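Local coordinates for protein angiogenin-1 (Salmo salar, PDB 7BFK) that probably cleaves RNA as a secreted endonuclease of the pancreatic ribonuclease family, at residues A[11-16]-A[42-47]. Residues are numbered along the deposited sequence; the frame is centred on the assembly and turned at random.
Sequences LKQHVD and LKNTFI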
ATOM      1  N   LEU A  11      -0.055   4.184  -6.204  1.00 26.88           N
ATOM      2  CA  LEU A  11      -0.423   5.378  -5.412  1.00 27.85           C
ATOM      3  C   LEU A  11      -1.860   5.246  -4.915  1.00 27.50           C
ATOM      4  O   LEU A  11      -2.089   5.515  -3.725  1.00 28.45           O
ATOM      5  CB  LEU A  11      -0.243   6.626  -6.272  1.00 28.32           C
ATOM      6  CG  LEU A  11       1.184   6.936  -6.681  1.00 27.27           C
ATOM      7  CD1 LEU A  11       1.216   8.194  -7.548  1.00 29.53           C
ATOM      8  CD2 LEU A  11       2.076   7.123  -5.444  1.00 26.62           C
ATOM      9  N   LYS A  12      -2.800   4.859  -5.780  1.00 30.07           N
ATOM     10  CA  LYS A  12      -4.234   4.726  -5.413  1.00 32.47           C
ATOM     11  C   LYS A  12      -4.388   3.679  -4.302  1.00 31.56           C
ATOM     12  O   LYS A  12      -5.108   3.923  -3.356  1.00 30.71           O
ATOM     13  CB  LYS A  12      -5.084   4.291  -6.614  1.00 37.48           C
ATOM     14  CG  LYS A  12      -5.362   5.352  -7.676  1.00 47.91           C
ATOM     15  CD  LYS A  12      -5.958   4.725  -8.948  1.00 48.95           C
ATOM     16  CE  LYS A  12      -5.935   5.611 -10.178  1.00 55.04           C
ATOM     17  NZ  LYS A  12      -7.102   6.521 -10.240  1.00 54.90           N
ATOM     18  N   GLN A  13      -3.704   2.549  -4.424  1.00 28.17           N
ATOM     19  CA  GLN A  13      -3.797   1.438  -3.442  1.00 29.60           C
ATOM     20  C   GLN A  13      -3.016   1.718  -2.136  1.00 32.03           C
ATOM     21  O   GLN A  13      -3.493   1.263  -1.090  1.00 29.57           O
ATOM     22  CB  GLN A  13      -3.228   0.184  -4.082  1.00 31.80           C
ATOM     23  CG  GLN A  13      -3.358  -1.050  -3.221  1.00 41.11           C
ATOM     24  CD  GLN A  13      -3.312  -2.278  -4.090  1.00 47.01           C
ATOM     25  OE1 GLN A  13      -2.382  -3.071  -4.032  1.00 56.36           O
ATOM     26  NE2 GLN A  13      -4.303  -2.397  -4.956  1.00 48.98           N
ATOM     27  N   HIS A  14      -1.882   2.435  -2.172  1.00 30.02           N
ATOM     28  CA  HIS A  14      -0.960   2.483  -1.005  1.00 28.22           C
ATOM     29  C   HIS A  14      -0.474   3.868  -0.582  1.00 32.17           C
ATOM     30  O   HIS A  14       0.303   3.888   0.377  1.00 32.41           O
ATOM     31  CB  HIS A  14       0.284   1.631  -1.294  1.00 27.49           C
ATOM     32  CG  HIS A  14      -0.011   0.183  -1.454  1.00 25.70           C
ATOM     33  ND1 HIS A  14      -0.459  -0.590  -0.410  1.00 23.97           N
ATOM     34  CD2 HIS A  14       0.112  -0.648  -2.506  1.00 26.73           C
ATOM     35  CE1 HIS A  14      -0.662  -1.813  -0.834  1.00 27.93           C
ATOM     36  NE2 HIS A  14      -0.311  -1.877  -2.105  1.00 25.67           N
ATOM     37  N   VAL A  15      -0.831   4.976  -1.233  1.00 27.50           N
ATOM     38  CA  VAL A  15      -0.261   6.288  -0.803  1.00 29.32           C
ATOM     39  C   VAL A  15      -1.406   7.273  -0.480  1.00 31.42           C
ATOM     40  O   VAL A  15      -2.135   7.655  -1.418  1.00 33.56           O
ATOM     41  CB  VAL A  15       0.733   6.831  -1.847  1.00 29.28           C
ATOM     42  CG1 VAL A  15       1.329   8.161  -1.444  1.00 31.19           C
ATOM     43  CG2 VAL A  15       1.845   5.823  -2.149  1.00 30.26           C
ATOM     44  N   ASP A  16      -1.547   7.666   0.796  1.00 31.37           N
ATOM     45  CA  ASP A  16      -2.587   8.630   1.266  1.00 31.20           C
ATOM     46  C   ASP A  16      -2.095   9.387   2.509  1.00 32.04           C
ATOM     47  O   ASP A  16      -2.193   8.854   3.646  1.00 33.36           O
ATOM     48  CB  ASP A  16      -3.932   7.941   1.509  1.00 33.62           C
ATOM     49  CG  ASP A  16      -5.023   8.891   1.986  1.00 36.12           C
ATOM     50  OD1 ASP A  16      -4.795  10.117   1.959  1.00 39.92           O
ATOM     51  OD2 ASP A  16      -6.071   8.395   2.392  1.00 37.14           O
ATOM     52  N   LEU A  42      -7.586  -9.104   2.830  1.00 26.98           N
ATOM     53  CA  LEU A  42      -7.294  -9.468   4.251  1.00 27.56           C
ATOM     54  C   LEU A  42      -6.463  -8.385   4.933  1.00 26.98           C
ATOM     55  O   LEU A  42      -6.485  -8.337   6.171  1.00 26.96           O
ATOM     56  CB  LEU A  42      -6.606 -10.835   4.312  1.00 29.06           C
ATOM     57  CG  LEU A  42      -7.498 -11.995   3.864  1.00 30.70           C
ATOM     58  CD1 LEU A  42      -6.745 -13.297   3.779  1.00 29.52           C
ATOM     59  CD2 LEU A  42      -8.716 -12.124   4.775  1.00 36.28           C
ATOM     60  N   LYS A  43      -5.724  -7.585   4.162  1.00 24.82           N
ATOM     61  CA  LYS A  43      -4.910  -6.492   4.713  1.00 27.17           C
ATOM     62  C   LYS A  43      -4.546  -5.511   3.611  1.00 27.25           C
ATOM     63  O   LYS A  43      -4.395  -5.935   2.443  1.00 28.23           O
ATOM     64  CB  LYS A  43      -3.624  -7.056   5.326  1.00 27.35           C
ATOM     65  CG  LYS A  43      -2.726  -6.049   6.010  1.00 26.95           C
ATOM     66  CD  LYS A  43      -1.609  -6.718   6.811  1.00 24.86           C
ATOM     67  CE  LYS A  43      -0.731  -7.612   5.961  1.00 26.10           C
ATOM     68  NZ  LYS A  43       0.223  -6.823   5.146  1.00 24.78           N
ATOM     69  N   ASN A  44      -4.415  -4.248   3.975  1.00 26.64           N
ATOM     70  CA  ASN A  44      -3.855  -3.228   3.070  1.00 25.97           C
ATOM     71  C   ASN A  44      -3.141  -2.194   3.918  1.00 24.57           C
ATOM     72  O   ASN A  44      -3.698  -1.784   4.923  1.00 27.78           O
ATOM     73  CB  ASN A  44      -4.880  -2.584   2.156  1.00 28.69           C
ATOM     74  CG  ASN A  44      -4.202  -1.904   0.990  1.00 27.89           C
ATOM     75  OD1 ASN A  44      -3.804  -2.579   0.053  1.00 27.99           O
ATOM     76  ND2 ASN A  44      -4.118  -0.578   1.035  1.00 27.55           N
ATOM     77  N   THR A  45      -1.935  -1.829   3.507  1.00 23.83           N
ATOM     78  CA  THR A  45      -1.078  -0.830   4.174  1.00 24.70           C
ATOM     79  C   THR A  45      -1.041   0.455   3.322  1.00 24.73           C
ATOM     80  O   THR A  45      -0.712   0.378   2.105  1.00 25.73           O
ATOM     81  CB  THR A  45       0.310  -1.413   4.441  1.00 23.35           C
ATOM     82  OG1 THR A  45       0.163  -2.698   5.065  1.00 24.82           O
ATOM     83  CG2 THR A  45       1.172  -0.501   5.273  1.00 23.64           C
ATOM     84  N   PHE A  46      -1.320   1.575   3.965  1.00 23.25           N
ATOM     85  CA  PHE A  46      -1.302   2.944   3.395  1.00 25.60           C
ATOM     86  C   PHE A  46      -0.098   3.708   3.944  1.00 25.30           C
ATOM     87  O   PHE A  46       0.142   3.666   5.152  1.00 25.70           O
ATOM     88  CB  PHE A  46      -2.607   3.671   3.729  1.00 30.25           C
ATOM     89  CG  PHE A  46      -3.847   2.994   3.205  1.00 28.47           C
ATOM     90  CD1 PHE A  46      -4.495   2.030   3.961  1.00 29.95           C
ATOM     91  CD2 PHE A  46      -4.365   3.316   1.955  1.00 32.50           C
ATOM     92  CE1 PHE A  46      -5.636   1.404   3.482  1.00 32.42           C
ATOM     93  CE2 PHE A  46      -5.498   2.678   1.471  1.00 31.58           C
ATOM     94  CZ  PHE A  46      -6.127   1.720   2.236  1.00 31.67           C
ATOM     95  N   ILE A  47       0.654   4.359   3.054  1.00 24.86           N
ATOM     96  CA  ILE A  47       1.822   5.211   3.405  1.00 24.99           C
ATOM     97  C   ILE A  47       1.349   6.667   3.493  1.00 25.58           C
ATOM     98  O   ILE A  47       0.737   7.158   2.535  1.00 25.46           O
ATOM     99  CB  ILE A  47       2.953   5.057   2.382  1.00 25.33           C
ATOM    100  CG1 ILE A  47       3.331   3.591   2.156  1.00 24.65           C
ATOM    101  CG2 ILE A  47       4.157   5.877   2.808  1.00 27.36           C
ATOM    102  CD1 ILE A  47       4.153   3.386   0.924  1.00 25.06           C
TER
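H14, of helix 5-14, meets strand 43-47 through both its ring and its backbone. Its CG lies anti to the carbonyl carbon (chi1 -64°), which brings the imidazole alongside the strand, and chi2 (-67°) turns ND1 toward the T45 carbonyl. The N-H of ND1 reaches T45 O at 2.7 Å in an almost straight bond (174°), the oxygen lying in the ring plane, so the bond fixes the ring's rotation. Histidine suits the place because it offers this in-plane N-H and, beyond CE1, a second nitrogen, NE2, 3.1 Å from Q13 OE1. CE1 comes within 3.4 Å of N44 OD1, with the N44 amide turned only slightly from the ring plane, and Q13 CG lies over one face of the ring.

I47 pairs with the chain around V15 as a single parallel bridge: I47 N donates to H14 O at 2.7 Å, and D16 N donates to I47 O at 2.9 Å. CG1 of the beta-branched I47 lies 3.5 Å from the same H14 O, putting hydrocarbon beside a buried polar bond, and the side chain also packs on V54 of helix 51-55.

F46 brings CE2 to 3.5 Å from Q13 O, and N44 ND2 lies over one face of its ring, a place that suits a flat aromatic. N44 fits because its amide both gives and accepts: ND2 donates to Q13 O at 2.9 Å, while OD1 accepts from K41 NZ. An alanine in place of H14 would probably leave T45 O without its ring donor and open a gap beside the N44 amide.

The ring is therefore fixed by a main-chain carbonyl, the backbone of H14 and D16 is bonded to that of I47, and Q13 O to the N44 amide. H14 sits where pancreatic ribonucleases carry their N-terminal active-site histidine, and probably has the same place here.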